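Local coordinates for protein Cwp19 (Clostridioides difficile, PDB 5OQ3) that probably cleaves bacterial cell-wall peptidoglycan, the part described being its glycoside hydrolase domain, a TIM barrel, at residues Y126-A131 / A140-K145; S149-V152 / K157-Y160. One frame throughout, in Å; residues are numbered along the deposited sequence.

Interaction 1: Y126-A131 / A140-K145; sequences YRITMA and ANHPAK
Ile128 carries the whole contact for 126-131, pressing two methyl groups against His142 and Ala144 of 140-145. Tyr126 and Arg127, just before it, are anchored away from this interface. Next comes Ile128, whose CG2 stands anti to the backbone N while CG1 lies beside that N (chi1 -55°) and runs on extended to CD1. Both branch ends abut the methyl of Ala144 from one side: Ile128 CD1 is 4.0 Å from Ala144 CB, and Ile128 CG2 is at the same distance from it. CG2 also reaches the imidazole, coming at an oblique angle to within 4.0 Å of His142 CE1. After Ile128, Thr129 turns to the neighbouring strand 157-160, where its OG1 bonds Tyr158 N.

The main-chain carbonyl of Ile128 is served by a water. This molecule donates to Ile128 O at 3.0 Å and sits 2.9 Å from His142 NE2, in the plane of the ring, so the backbone of one segment is tied to the side chain of the other without a direct hydrogen bond.

The other ring nitrogen, ND1, has a separate job. His142 is the N-cap of helix 143-146: Ala144 N donates to His142 ND1 at 3.0 Å, with an N-H...N angle of 156° and the donor almost exactly in the ring plane. Capping at ND1 and water at NE2 together fix the rotation of the ring, which is buried and has both nitrogens accounted for.

Segment 126-131 belongs to the long loop leaving the C-terminal end of barrel strand 118-123, a beta-alpha loop of the TIM barrel. The contact brings it against the start of helix 143-146, while Ile128, His142, Pro143 and Ala144 all also pack on Tyr160 of strand 157-160.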
loop_
_atom_site.group_PDB
_atom_site.type_symbol
_atom_site.label_atom_id
_atom_site.label_comp_id
_atom_site.label_asym_id
_atom_site.label_seq_id
_atom_site.Cartn_x
_atom_site.Cartn_y
_atom_site.Cartn_z
ATOM N N TYR A 126 -1.470 10.345 -2.056
ATOM C CA TYR A 126 -2.292 11.579 -2.024
ATOM C C TYR A 126 -2.682 12.079 -0.617
ATOM O O TYR A 126 -3.130 13.200 -0.520
ATOM C CB TYR A 126 -3.592 11.434 -2.818
ATOM C CG TYR A 126 -3.454 10.859 -4.228
ATOM C CD1 TYR A 126 -2.756 11.516 -5.227
ATOM C CD2 TYR A 126 -4.078 9.675 -4.555
ATOM C CE1 TYR A 126 -2.666 10.997 -6.506
ATOM C CE2 TYR A 126 -4.032 9.155 -5.835
ATOM C CZ TYR A 126 -3.331 9.833 -6.820
ATOM O OH TYR A 126 -3.295 9.285 -8.070
ATOM N N ARG A 127 -2.521 11.272 0.445
ATOM C CA ARG A 127 -2.933 11.731 1.759
ATOM C C ARG A 127 -2.091 12.908 2.178
ATOM O O ARG A 127 -0.862 12.907 2.010
ATOM C CB ARG A 127 -2.756 10.583 2.761
ATOM C CG ARG A 127 -2.837 10.970 4.254
ATOM C CD ARG A 127 -2.498 9.782 5.143
ATOM N NE ARG A 127 -3.542 8.770 5.097
ATOM C CZ ARG A 127 -3.366 7.477 5.376
ATOM N NH1 ARG A 127 -2.189 7.015 5.782
ATOM N NH2 ARG A 127 -4.395 6.637 5.284
ATOM N N ILE A 128 -2.742 13.878 2.813
ATOM C CA ILE A 128 -2.048 14.987 3.494
ATOM C C ILE A 128 -2.371 14.984 4.993
ATOM O O ILE A 128 -1.466 14.930 5.776
ATOM C CB ILE A 128 -2.349 16.387 2.894
ATOM C CG1 ILE A 128 -2.061 16.437 1.391
ATOM C CG2 ILE A 128 -1.537 17.442 3.644
ATOM C CD1 ILE A 128 -2.649 17.642 0.706
ATOM N N THR A 129 -3.643 15.061 5.369
ATOM C CA THR A 129 -4.005 15.132 6.784
ATOM C C THR A 129 -4.879 13.993 7.233
ATOM O O THR A 129 -5.490 13.322 6.409
ATOM C CB THR A 129 -4.762 16.436 7.112
ATOM O OG1 THR A 129 -5.997 16.465 6.402
ATOM C CG2 THR A 129 -3.938 17.649 6.774
ATOM N N MET A 130 -4.975 13.848 8.557
ATOM C CA MET A 130 -5.960 13.003 9.214
ATOM C C MET A 130 -7.125 13.874 9.658
ATOM O O MET A 130 -7.079 15.105 9.563
ATOM C CB MET A 130 -5.376 12.286 10.439
ATOM C CG MET A 130 -4.069 11.571 10.220
ATOM S SD MET A 130 -4.057 10.585 8.736
ATOM C CE MET A 130 -3.070 9.207 9.227
ATOM N N ALA A 131 -8.180 13.226 10.138
ATOM C CA ALA A 131 -9.427 13.913 10.423
ATOM C C ALA A 131 -9.216 15.146 11.289
ATOM O O ALA A 131 -8.544 15.088 12.322
ATOM C CB ALA A 131 -10.391 12.973 11.143
ATOM N N ALA A 140 6.370 24.948 7.480
ATOM C CA ALA A 140 6.538 25.957 6.403
ATOM C C ALA A 140 6.962 25.386 5.050
ATOM O O ALA A 140 6.475 25.811 3.994
ATOM C CB ALA A 140 7.545 27.020 6.838
ATOM N N ASN A 141 7.856 24.411 5.086
ATOM C CA ASN A 141 8.401 23.829 3.859
ATOM C C ASN A 141 7.577 22.666 3.294
ATOM O O ASN A 141 7.974 22.045 2.318
ATOM C CB ASN A 141 9.852 23.384 4.093
ATOM C CG ASN A 141 9.983 22.252 5.121
ATOM O OD1 ASN A 141 8.988 21.796 5.715
ATOM N ND2 ASN A 141 11.236 21.800 5.349
ATOM N N HIS A 142 6.432 22.371 3.902
ATOM C CA HIS A 142 5.608 21.235 3.484
ATOM C C HIS A 142 5.076 21.506 2.072
ATOM O O HIS A 142 4.596 22.615 1.814
ATOM C CB HIS A 142 4.469 21.084 4.472
ATOM C CG HIS A 142 3.704 19.810 4.340
ATOM N ND1 HIS A 142 2.983 19.477 3.209
ATOM C CD2 HIS A 142 3.531 18.792 5.209
ATOM C CE1 HIS A 142 2.404 18.310 3.397
ATOM N NE2 HIS A 142 2.712 17.876 4.605
ATOM N N PRO A 143 5.185 20.521 1.149
ATOM C CA PRO A 143 4.660 20.760 -0.208
ATOM C C PRO A 143 3.239 21.272 -0.292
ATOM O O PRO A 143 2.931 22.048 -1.183
ATOM C CB PRO A 143 4.800 19.398 -0.880
ATOM C CG PRO A 143 5.945 18.747 -0.155
ATOM C CD PRO A 143 5.832 19.190 1.266
ATOM N N ALA A 144 2.354 20.823 0.596
ATOM C CA ALA A 144 0.962 21.264 0.566
ATOM C C ALA A 144 0.823 22.748 1.012
ATOM O O ALA A 144 -0.084 23.454 0.568
ATOM C CB ALA A 144 0.121 20.363 1.447
ATOM N N LYS A 145 1.713 23.178 1.894
ATOM C CA LYS A 145 1.741 24.575 2.317
ATOM C C LYS A 145 2.325 25.472 1.226
ATOM O O LYS A 145 1.813 26.570 0.952
ATOM C CB LYS A 145 2.539 24.733 3.633
ATOM C CG LYS A 145 2.525 26.145 4.174
ATOM C CD LYS A 145 3.010 26.167 5.610
ATOM C CE LYS A 145 1.861 26.094 6.617
ATOM N NZ LYS A 145 1.185 27.401 6.774
HETATM O O HOH W 1 1.492 15.600 5.984
#

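Interaction 2: S149-V152 / K157-Y160; sequences SWVV and KYYY
Four aromatic rings line this contact, and across it they are met at edges or obliquely. The Tyr160 ring turns an edge to the carbonyl of Trp150, with Tyr160 CD1 4.1 Å from Trp150 O; the same CD1 makes an apolar contact of 4.2 Å with Trp150 CB, and Tyr160 CE1 lies at the edge of the indole, near its plane. Tyr159 also offers an edge, its CD1 lying 3.9 Å from Val152 O, which sits in the ring plane. Against the Tyr158 ring comes a methyl, tilted to the plane: Val151 CG1 approaches Tyr158 CD2 to 3.6 Å. That methyl is placed by Val151 chi1 of 175°, which sets CG1 anti to the backbone N, and the contact runs diagonally over the strands, because Val151 itself pairs with Tyr160.

Val152 and Tyr159, on one face of the sheet, form the antiparallel hydrogen-bonded pair. Val152 N gives a nearly straight bond to Tyr159 O (2.8 Å, 169°), whereas the return bond from Tyr159 N to Val152 O is 2.9 Å long and more bent, at 147°. Val151 with Tyr160, on the other face, is the neighbouring non-hydrogen-bonded pair; next to it, Tyr160 CA makes a CA-H...O contact of 3.4 Å with Trp150 O.

The outer ends have partners of their own: Trp150 NE1 bonds Glu166, Tyr160 OH bonds Ser77, and both rings meet Tyr170 of helix 165-181. Strands 151-154 and 157-160, joined by a short turn, make a two-stranded antiparallel beta hairpin, an excursion from the parallel TIM barrel between strands 118-123 and 186-189.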
loop_
_atom_site.group_PDB
_atom_site.type_symbol
_atom_site.label_atom_id
_atom_site.label_comp_id
_atom_site.label_asym_id
_atom_site.label_seq_id
_atom_site.Cartn_x
_atom_site.Cartn_y
_atom_site.Cartn_z
ATOM N N SER A 149 -2.606 25.334 -4.371
ATOM C CA SER A 149 -3.329 24.949 -5.591
ATOM C C SER A 149 -3.464 23.392 -5.703
ATOM O O SER A 149 -4.322 22.895 -6.398
ATOM C CB SER A 149 -2.575 25.437 -6.863
ATOM O OG SER A 149 -2.653 26.808 -6.975
ATOM N N TRP A 150 -2.539 22.682 -5.080
ATOM C CA TRP A 150 -2.495 21.210 -5.195
ATOM C C TRP A 150 -3.464 20.506 -4.278
ATOM O O TRP A 150 -3.585 19.271 -4.375
ATOM C CB TRP A 150 -1.116 20.711 -4.866
ATOM C CG TRP A 150 -0.006 21.103 -5.815
ATOM C CD1 TRP A 150 -0.073 21.922 -6.901
ATOM C CD2 TRP A 150 1.349 20.685 -5.710
ATOM N NE1 TRP A 150 1.137 22.013 -7.483
ATOM C CE2 TRP A 150 2.049 21.300 -6.757
ATOM C CE3 TRP A 150 2.057 19.910 -4.786
ATOM C CZ2 TRP A 150 3.431 21.093 -6.961
ATOM C CZ3 TRP A 150 3.393 19.716 -4.981
ATOM C CH2 TRP A 150 4.071 20.314 -6.041
ATOM N N VAL A 151 -4.096 21.236 -3.352
ATOM C CA VAL A 151 -4.734 20.601 -2.220
ATOM C C VAL A 151 -6.256 20.678 -2.348
ATOM O O VAL A 151 -6.801 21.741 -2.647
ATOM C CB VAL A 151 -4.294 21.332 -0.915
ATOM C CG1 VAL A 151 -5.014 20.798 0.294
ATOM C CG2 VAL A 151 -2.795 21.256 -0.746
ATOM N N VAL A 152 -6.924 19.559 -2.035
ATOM C CA VAL A 152 -8.378 19.485 -2.046
ATOM C C VAL A 152 -8.851 18.984 -0.684
ATOM O O VAL A 152 -8.343 17.973 -0.191
ATOM C CB VAL A 152 -8.890 18.531 -3.161
ATOM C CG1 VAL A 152 -10.375 18.319 -3.093
ATOM C CG2 VAL A 152 -8.519 19.008 -4.547
ATOM N N LYS A 157 -10.717 16.034 5.854
ATOM C CA LYS A 157 -9.346 15.718 5.509
ATOM C C LYS A 157 -8.945 16.410 4.211
ATOM O O LYS A 157 -9.791 16.792 3.393
ATOM C CB LYS A 157 -9.194 14.191 5.330
ATOM C CG LYS A 157 -9.319 13.426 6.621
ATOM C CD LYS A 157 -9.416 11.910 6.436
ATOM C CE LYS A 157 -8.099 11.345 5.930
ATOM N NZ LYS A 157 -8.113 9.870 5.721
ATOM N N TYR A 158 -7.644 16.531 4.029
ATOM C CA TYR A 158 -7.053 17.137 2.849
ATOM C C TYR A 158 -6.190 16.146 2.094
ATOM O O TYR A 158 -5.531 15.284 2.699
ATOM C CB TYR A 158 -6.207 18.359 3.205
ATOM C CG TYR A 158 -6.967 19.521 3.792
ATOM C CD1 TYR A 158 -7.258 19.589 5.147
ATOM C CD2 TYR A 158 -7.361 20.584 2.983
ATOM C CE1 TYR A 158 -7.923 20.691 5.685
ATOM C CE2 TYR A 158 -8.041 21.685 3.503
ATOM C CZ TYR A 158 -8.309 21.733 4.852
ATOM O OH TYR A 158 -8.985 22.820 5.409
ATOM N N TYR A 159 -6.178 16.314 0.763
ATOM C CA TYR A 159 -5.549 15.406 -0.212
ATOM C C TYR A 159 -4.884 16.199 -1.292
ATOM O O TYR A 159 -5.372 17.265 -1.673
ATOM C CB TYR A 159 -6.653 14.538 -0.842
ATOM C CG TYR A 159 -7.407 13.695 0.132
ATOM C CD1 TYR A 159 -8.480 14.217 0.816
ATOM C CD2 TYR A 159 -7.075 12.354 0.362
ATOM C CE1 TYR A 159 -9.157 13.452 1.748
ATOM C CE2 TYR A 159 -7.746 11.583 1.299
ATOM C CZ TYR A 159 -8.819 12.123 1.945
ATOM O OH TYR A 159 -9.486 11.315 2.848
ATOM N N TYR A 160 -3.824 15.625 -1.869
ATOM C CA TYR A 160 -3.325 16.141 -3.142
ATOM C C TYR A 160 -4.324 15.781 -4.249
ATOM O O TYR A 160 -4.928 14.701 -4.200
ATOM C CB TYR A 160 -1.954 15.605 -3.485
ATOM C CG TYR A 160 -0.887 16.041 -2.518
ATOM C CD1 TYR A 160 -0.489 17.392 -2.434
ATOM C CD2 TYR A 160 -0.332 15.150 -1.636
ATOM C CE1 TYR A 160 0.443 17.795 -1.513
ATOM C CE2 TYR A 160 0.634 15.534 -0.725
ATOM C CZ TYR A 160 1.007 16.877 -0.652
ATOM O OH TYR A 160 1.967 17.263 0.254
#

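In the fold
Both interactions belong to the long connection between barrel strands 118-123 and 186-189, ahead of helix 165-181. They come in series along the chain: interaction 1 closes with helix 143-146 before interaction 2 opens the hairpin. Their centres are only 8 Å apart, and they meet directly. The loop 126-131 runs beside strand 157-160, with Tyr126 O 2.9 Å from Tyr160 N and Thr129 OG1 2.9 Å from Tyr158 N, both probable hydrogen bonds. Strand 157-160 thus lies between the loop and strand 151-154, and Val151 of the latter touches Ala144. Loop, short helix and hairpin therefore form one packed unit, the contact centres about 19 and 20 Å from the centre of the chain.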